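Local coordinates for aldehyde Dehydrogenase (Burkholderia cenocepacia, PDB 4O6R), which probably oxidises aldehydes to carboxylic acids with NAD(P)+ as cofactor, and here carries adenosine monophosphate in its nucleotide pocket, at residues A[51-56]-A[207-212]; A[261-266]-A[431-436]; A[288-293]-A[439-444]. All blocks are in the same frame, centred on the assembly; numbering follows the deposited sequence.

Contact 1: residues A[51-56]-A[207-212]; sequences DLAVDA and NIVPGY
Ala53 presses its methyl group between Asn207 and Val209, where helix 47-66 leans against strand 206-208 and the residue that follows it, in the Rossmann-like nucleotide-binding domain. Here the packing is tight. Ala53 CB lies 3.8 Å from Asn207 CB and 3.9 Å from Val209 CG1, and the CA atoms of Ala53 and Asn207 are only 5.8 Å apart: the methyl of alanine lets the helix backbone come this close. One turn on, Ala56 CB lies 3.7 Å from Asn207 OD1. Val178 of the neighbouring strand 176-180 touches both Ala53 and Val209, so Ala53 CB packs against two valines as well as Asn207. The far side of the helix is loose: Leu52 and Asp55 are exposed there, the charge of Asp55 suits water, the end of Leu52 leads away from the strand, and Asp51 forms a salt bridge with Arg219. Asn207 is polar though buried because its amide ties other parts of the same chain together: OD1 accepts from Asp16 N, while ND2 donates to the carbonyls of Gly204 and Val177. CG lies beside the backbone N (chi1 -48°), which sends the amide past Ala53 and Ala56, and Asn207 ND2 stops 3.6 Å from Ala53 O, too far to bond.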
# COMPACT_ATOMS: atom_id res chain seq x y z
N ASP A 51 15.81 -2.15 -34.82
CA ASP A 51 16.15 -3.56 -34.56
C ASP A 51 17.45 -3.73 -33.76
O ASP A 51 17.49 -4.47 -32.81
CB ASP A 51 16.21 -4.37 -35.87
CG ASP A 51 14.84 -4.54 -36.51
OD1 ASP A 51 13.84 -4.24 -35.84
OD2 ASP A 51 14.75 -4.95 -37.70
N LEU A 52 18.49 -2.99 -34.14
CA LEU A 52 19.75 -3.03 -33.42
C LEU A 52 19.57 -2.57 -31.98
O LEU A 52 20.15 -3.15 -31.07
CB LEU A 52 20.81 -2.17 -34.13
CG LEU A 52 21.28 -2.71 -35.47
CD1 LEU A 52 22.18 -1.69 -36.15
CD2 LEU A 52 22.04 -4.02 -35.32
N ALA A 53 18.77 -1.53 -31.77
CA ALA A 53 18.52 -1.00 -30.44
C ALA A 53 17.76 -1.98 -29.56
O ALA A 53 18.10 -2.15 -28.41
CB ALA A 53 17.78 0.32 -30.54
N VAL A 54 16.72 -2.60 -30.12
CA VAL A 54 15.96 -3.59 -29.37
C VAL A 54 16.84 -4.82 -29.09
O VAL A 54 16.82 -5.34 -27.99
CB VAL A 54 14.65 -3.98 -30.08
CG1 VAL A 54 13.96 -5.13 -29.36
CG2 VAL A 54 13.70 -2.78 -30.17
N ASP A 55 17.62 -5.26 -30.05
CA ASP A 55 18.60 -6.34 -29.79
C ASP A 55 19.52 -6.02 -28.60
O ASP A 55 19.74 -6.85 -27.72
CB ASP A 55 19.43 -6.63 -31.05
CG ASP A 55 18.64 -7.34 -32.13
OD1 ASP A 55 17.45 -7.65 -31.91
OD2 ASP A 55 19.22 -7.59 -33.21
N ALA A 56 20.07 -4.82 -28.59
CA ALA A 56 20.96 -4.40 -27.50
C ALA A 56 20.25 -4.40 -26.14
O ALA A 56 20.77 -4.90 -25.15
CB ALA A 56 21.54 -3.03 -27.80
N ASN A 207 18.87 2.98 -25.13
CA ASN A 207 19.19 3.21 -26.52
C ASN A 207 18.31 4.32 -27.08
O ASN A 207 17.08 4.30 -26.92
CB ASN A 207 19.03 1.93 -27.32
CG ASN A 207 19.70 0.76 -26.65
OD1 ASN A 207 20.86 0.49 -26.92
ND2 ASN A 207 19.00 0.10 -25.74
N ILE A 208 18.94 5.30 -27.72
CA ILE A 208 18.24 6.45 -28.30
C ILE A 208 18.28 6.40 -29.82
O ILE A 208 19.37 6.35 -30.42
CB ILE A 208 18.85 7.78 -27.83
CG1 ILE A 208 19.08 7.77 -26.32
CG2 ILE A 208 17.97 8.96 -28.23
CD1 ILE A 208 17.81 7.68 -25.50
N VAL A 209 17.10 6.46 -30.44
CA VAL A 209 17.00 6.32 -31.90
C VAL A 209 16.11 7.41 -32.52
O VAL A 209 15.00 7.16 -32.95
CB VAL A 209 16.53 4.91 -32.27
CG1 VAL A 209 17.65 3.92 -31.99
CG2 VAL A 209 15.29 4.53 -31.50
N PRO A 210 16.61 8.66 -32.54
CA PRO A 210 15.88 9.72 -33.21
C PRO A 210 15.71 9.36 -34.70
O PRO A 210 16.64 8.84 -35.33
CB PRO A 210 16.80 10.94 -33.10
CG PRO A 210 17.88 10.58 -32.14
CD PRO A 210 17.99 9.07 -32.21
N GLY A 211 14.54 9.66 -35.23
CA GLY A 211 14.20 9.35 -36.61
C GLY A 211 12.75 9.72 -36.80
O GLY A 211 12.09 10.14 -35.85
N TYR A 212 12.26 9.58 -38.03
CA TYR A 212 10.89 9.90 -38.31
C TYR A 212 9.92 8.94 -37.62
O TYR A 212 10.21 7.77 -37.36
CB TYR A 212 10.61 9.89 -39.80
CG TYR A 212 11.35 10.96 -40.57
CD1 TYR A 212 11.25 12.32 -40.23
CD2 TYR A 212 12.16 10.61 -41.65
CE1 TYR A 212 11.94 13.29 -40.96
CE2 TYR A 212 12.83 11.57 -42.37
CZ TYR A 212 12.72 12.90 -42.02
OH TYR A 212 13.43 13.81 -42.77

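Contact 2: residues A[261-266]-A[431-436]; sequences ANIVFD and HRMAAR
Met433 alone on the helix side reaches into the gap between helix 427-436 and the strand 261-264 region, where Ile263 and Phe265 meet it: the nearest CA atoms, those of Ile263 and Met433, stand 10.1 Å apart, and the space is bridged by long side chains alone. Bends at chi2 (-70°) and chi3 (-59°) turn the chain so that CE, its methyl carbon, faces Ile263 and the CZ corner of Phe265. Met433 CE meets Ile263 CD1 at 4.0 Å, the isoleucine branch crossing it obliquely, and comes 4.1 Å from Phe265 CZ. The methyl sits at the ring's edge, near its plane, while Met433 SD is 5.5 Å from the ring centroid and well off the normal, so this Met-aromatic contact is oblique, not a stack over the face. Phe265 also meets Phe401 edge-to-face. In the fold, the helix connects the parallel strands 421-423 and 441-444 in a beta-alpha-beta crossover, and Met433 also covers Leu422 of the former. The helix's other sides serve the assembly: Arg432 pairs with Asp487 of a third subunit, and His431 bonds to Tyr141 of the second. A flexible, polarisable thioether suits a niche lined by a branched alkyl and an aromatic rim. Since no hydrogen bond crosses, the contact probably rests on dispersion and the exclusion of water, with at most a weak sulfur-aromatic share.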
# COMPACT_ATOMS: atom_id res chain seq x y z
N ALA A 261 -9.65 23.20 -19.34
CA ALA A 261 -10.40 24.33 -18.81
C ALA A 261 -9.67 24.92 -17.61
O ALA A 261 -9.11 24.19 -16.77
CB ALA A 261 -11.80 23.90 -18.39
N ASN A 262 -9.70 26.24 -17.54
CA ASN A 262 -9.15 27.00 -16.40
C ASN A 262 -10.27 27.93 -15.96
O ASN A 262 -10.51 28.92 -16.63
CB ASN A 262 -7.92 27.74 -16.87
CG ASN A 262 -7.23 28.51 -15.75
OD1 ASN A 262 -7.51 28.30 -14.58
ND2 ASN A 262 -6.31 29.40 -16.13
N ILE A 263 -11.01 27.54 -14.92
CA ILE A 263 -12.28 28.15 -14.58
C ILE A 263 -12.07 29.16 -13.45
O ILE A 263 -11.49 28.83 -12.43
CB ILE A 263 -13.31 27.09 -14.11
CG1 ILE A 263 -13.43 25.94 -15.10
CG2 ILE A 263 -14.68 27.72 -13.87
CD1 ILE A 263 -14.15 24.71 -14.56
N VAL A 264 -12.54 30.39 -13.65
CA VAL A 264 -12.41 31.42 -12.65
C VAL A 264 -13.80 31.81 -12.15
O VAL A 264 -14.63 32.39 -12.87
CB VAL A 264 -11.65 32.64 -13.21
CG1 VAL A 264 -11.46 33.72 -12.15
CG2 VAL A 264 -10.32 32.18 -13.77
N PHE A 265 -14.04 31.50 -10.89
CA PHE A 265 -15.28 31.84 -10.23
C PHE A 265 -15.28 33.27 -9.70
O PHE A 265 -14.23 33.93 -9.60
CB PHE A 265 -15.58 30.83 -9.12
CG PHE A 265 -16.05 29.52 -9.64
CD1 PHE A 265 -17.39 29.30 -9.92
CD2 PHE A 265 -15.14 28.50 -9.89
CE1 PHE A 265 -17.82 28.08 -10.43
CE2 PHE A 265 -15.56 27.27 -10.38
CZ PHE A 265 -16.90 27.06 -10.67
N ASP A 266 -16.46 33.77 -9.35
CA ASP A 266 -16.58 35.19 -8.99
C ASP A 266 -15.98 35.51 -7.63
O ASP A 266 -15.79 36.68 -7.29
CB ASP A 266 -18.01 35.74 -9.17
CG ASP A 266 -19.00 35.18 -8.20
OD1 ASP A 266 -18.83 34.07 -7.70
OD2 ASP A 266 -19.97 35.88 -7.91
N HIS A 431 -14.00 21.20 -4.01
CA HIS A 431 -13.89 19.76 -4.01
C HIS A 431 -14.97 19.11 -4.89
O HIS A 431 -14.72 18.09 -5.52
CB HIS A 431 -13.94 19.19 -2.59
CG HIS A 431 -12.79 19.64 -1.75
ND1 HIS A 431 -11.50 19.17 -1.92
CD2 HIS A 431 -12.73 20.55 -0.75
CE1 HIS A 431 -10.70 19.77 -1.06
NE2 HIS A 431 -11.43 20.62 -0.35
N ARG A 432 -16.15 19.72 -4.89
CA ARG A 432 -17.27 19.21 -5.67
C ARG A 432 -16.94 19.31 -7.16
O ARG A 432 -17.11 18.35 -7.92
CB ARG A 432 -18.52 20.03 -5.35
CG ARG A 432 -19.77 19.55 -6.02
CD ARG A 432 -20.94 20.51 -5.81
NE ARG A 432 -21.26 20.71 -4.40
CZ ARG A 432 -21.23 21.87 -3.73
NH1 ARG A 432 -20.86 23.03 -4.29
NH2 ARG A 432 -21.54 21.86 -2.43
N MET A 433 -16.51 20.49 -7.59
CA MET A 433 -16.12 20.68 -8.98
C MET A 433 -14.95 19.76 -9.36
O MET A 433 -14.97 19.15 -10.44
CB MET A 433 -15.71 22.12 -9.27
CG MET A 433 -16.84 23.13 -9.31
SD MET A 433 -17.98 23.03 -10.70
CE MET A 433 -16.90 23.26 -12.10
N ALA A 434 -13.94 19.65 -8.49
CA ALA A 434 -12.78 18.78 -8.82
C ALA A 434 -13.23 17.33 -9.10
O ALA A 434 -12.69 16.66 -10.00
CB ALA A 434 -11.71 18.83 -7.74
N ALA A 435 -14.19 16.85 -8.32
CA ALA A 435 -14.70 15.48 -8.46
C ALA A 435 -15.45 15.25 -9.79
O ALA A 435 -15.40 14.16 -10.32
CB ALA A 435 -15.62 15.15 -7.30
N ARG A 436 -16.09 16.29 -10.31
CA ARG A 436 -17.02 16.19 -11.45
C ARG A 436 -16.44 16.52 -12.81
O ARG A 436 -17.01 16.15 -13.83
CB ARG A 436 -18.24 17.07 -11.17
CG ARG A 436 -19.07 16.50 -10.04
CD ARG A 436 -20.27 17.35 -9.70
NE ARG A 436 -20.87 16.91 -8.44
CZ ARG A 436 -22.01 17.39 -7.95
NH1 ARG A 436 -22.68 18.34 -8.60
NH2 ARG A 436 -22.47 16.92 -6.79

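Contact 3: residues A[288-293]-A[439-444]; sequences ACIAGS and AGMCWI
Ile290 overlaps the outer corner of the Trp443 indole, around the CH2 atom of its six-membered ring. The touching is done by three carbons of the isoleucine: Ile290 CD1 is 3.8 Å from Trp443 CH2, and its CB and CG2 both lie 3.9 Å from the same atom. CG2 sits in the ring plane at the edge, whereas CD1 comes in obliquely, and the two side chains cross at about a right angle. A chi1 of 51°, which places CG1 between the backbone N and the carbonyl carbon, together with an extended chi2 (167°) carries CD1 to the indole while CG2 stays on the rim. A second approach, Ile290 CG2 to Met441 CE at 3.8 Å, is doubtful, because Met441 was modelled in two conformers. On the Trp443 ring itself, Met441 CB lies 4.1 Å above one face, offset toward the rim.

The loop 288-293 carries the cysteine and the last residues of the aldehyde dehydrogenase active-site signature. Cys289, probably the nucleophile as in relatives, precedes Ile290 in a type I beta turn closed by Ala291 N to Ala288 O at 3.0 Å. Ile290 thus anchors the turn from the third position with an apolar side chain suited to a buried spot. Strand 441-444 is the outermost strand of its sheet within the chain, yet it pairs in parallel with a strand of the second subunit, so the sheet runs on across the interface. Trp443 suits this border: its broad ring reaches the turn on one side and meets Trp483 of the second subunit. Its indole NE1, buried, is satisfied by the carbonyl of Arg449. Near the isoleucine side chain, at about 4 Å, lies a nitrate ion, probably from the crystallisation liquor.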
# COMPACT_ATOMS: atom_id res chain seq x y z
N ALA A 288 2.06 22.69 -24.47
CA ALA A 288 1.93 21.86 -23.30
C ALA A 288 0.58 21.19 -23.40
O ALA A 288 -0.42 21.86 -23.57
CB ALA A 288 2.03 22.69 -22.02
N CYS A 289 0.55 19.88 -23.30
CA CYS A 289 -0.72 19.19 -23.44
C CYS A 289 -1.66 19.52 -22.27
O CYS A 289 -2.87 19.34 -22.40
CB CYS A 289 -0.50 17.69 -23.61
SG CYS A 289 0.57 17.23 -25.01
N ILE A 290 -1.11 20.02 -21.16
CA ILE A 290 -1.95 20.51 -20.04
C ILE A 290 -2.17 22.01 -19.97
O ILE A 290 -2.63 22.53 -18.94
CB ILE A 290 -1.36 20.07 -18.67
CG1 ILE A 290 0.12 20.44 -18.55
CG2 ILE A 290 -1.62 18.58 -18.50
CD1 ILE A 290 0.67 20.33 -17.12
N ALA A 291 -1.87 22.70 -21.07
CA ALA A 291 -2.06 24.15 -21.11
C ALA A 291 -3.48 24.51 -20.76
O ALA A 291 -4.39 23.82 -21.18
CB ALA A 291 -1.74 24.67 -22.48
N GLY A 292 -3.65 25.61 -20.03
CA GLY A 292 -4.96 26.16 -19.74
C GLY A 292 -5.51 26.88 -20.97
O GLY A 292 -5.60 28.12 -20.97
N SER A 293 -5.92 26.11 -21.98
CA SER A 293 -6.29 26.71 -23.28
C SER A 293 -7.73 27.21 -23.38
O SER A 293 -8.09 27.85 -24.40
CB SER A 293 -6.01 25.74 -24.43
OG SER A 293 -6.61 24.46 -24.19
N ALA A 439 -11.20 14.74 -16.04
CA ALA A 439 -9.80 14.98 -16.23
C ALA A 439 -9.02 14.08 -15.28
O ALA A 439 -9.55 13.67 -14.23
CB ALA A 439 -9.46 16.44 -15.94
N GLY A 440 -7.78 13.79 -15.64
CA GLY A 440 -6.90 13.03 -14.75
C GLY A 440 -6.31 13.87 -13.63
O GLY A 440 -5.82 13.34 -12.64
N MET A 441 -6.34 15.20 -13.81
CA MET A 441 -5.72 16.14 -12.90
C MET A 441 -6.57 17.41 -12.80
O MET A 441 -7.07 17.90 -13.81
CB MET A 441 -4.33 16.49 -13.41
CG MET A 441 -3.42 15.28 -13.58
SD MET A 441 -1.95 15.67 -14.52
CE MET A 441 -2.62 15.69 -16.17
N CYS A 442 -6.71 17.92 -11.58
CA CYS A 442 -7.46 19.16 -11.35
C CYS A 442 -6.69 20.02 -10.36
O CYS A 442 -6.41 19.60 -9.25
CB CYS A 442 -8.86 18.87 -10.82
SG CYS A 442 -9.85 20.37 -10.67
N TRP A 443 -6.36 21.24 -10.78
CA TRP A 443 -5.59 22.18 -9.98
C TRP A 443 -6.51 23.25 -9.46
O TRP A 443 -7.21 23.92 -10.24
CB TRP A 443 -4.47 22.83 -10.84
CG TRP A 443 -3.44 21.85 -11.32
CD1 TRP A 443 -2.51 21.21 -10.56
CD2 TRP A 443 -3.27 21.33 -12.66
NE1 TRP A 443 -1.76 20.36 -11.33
CE2 TRP A 443 -2.20 20.41 -12.62
CE3 TRP A 443 -3.88 21.59 -13.89
CZ2 TRP A 443 -1.75 19.73 -13.75
CZ3 TRP A 443 -3.45 20.90 -15.01
CH2 TRP A 443 -2.38 19.98 -14.92
N ILE A 444 -6.51 23.43 -8.13
CA ILE A 444 -7.36 24.43 -7.48
C ILE A 444 -6.49 25.56 -6.96
O ILE A 444 -5.60 25.33 -6.14
CB ILE A 444 -8.19 23.84 -6.34
CG1 ILE A 444 -9.04 22.70 -6.87
CG2 ILE A 444 -9.07 24.93 -5.74
CD1 ILE A 444 -9.55 21.76 -5.79

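Contacts 2 and 3 are neighbours, their centres 12 Å apart, and they touch directly: Ala434 CB of the helix lies 3.8 Å from Cys442 SG and 4.1 Å from Ile444 CD1 of the strand that follows it. Both reach the same sheet and the second subunit. Contact 1 stands on the other side of the chain's centre, 43 Å from contact 2 and 32 Å from contact 3 between centres. It lies near the nucleotide site: the Val209 side chain is about 4 Å from that of Lys180, which binds AMP, and about 10 Å from the nucleotide. Contact 3 includes the loop with the probable catalytic cysteine, Cys289.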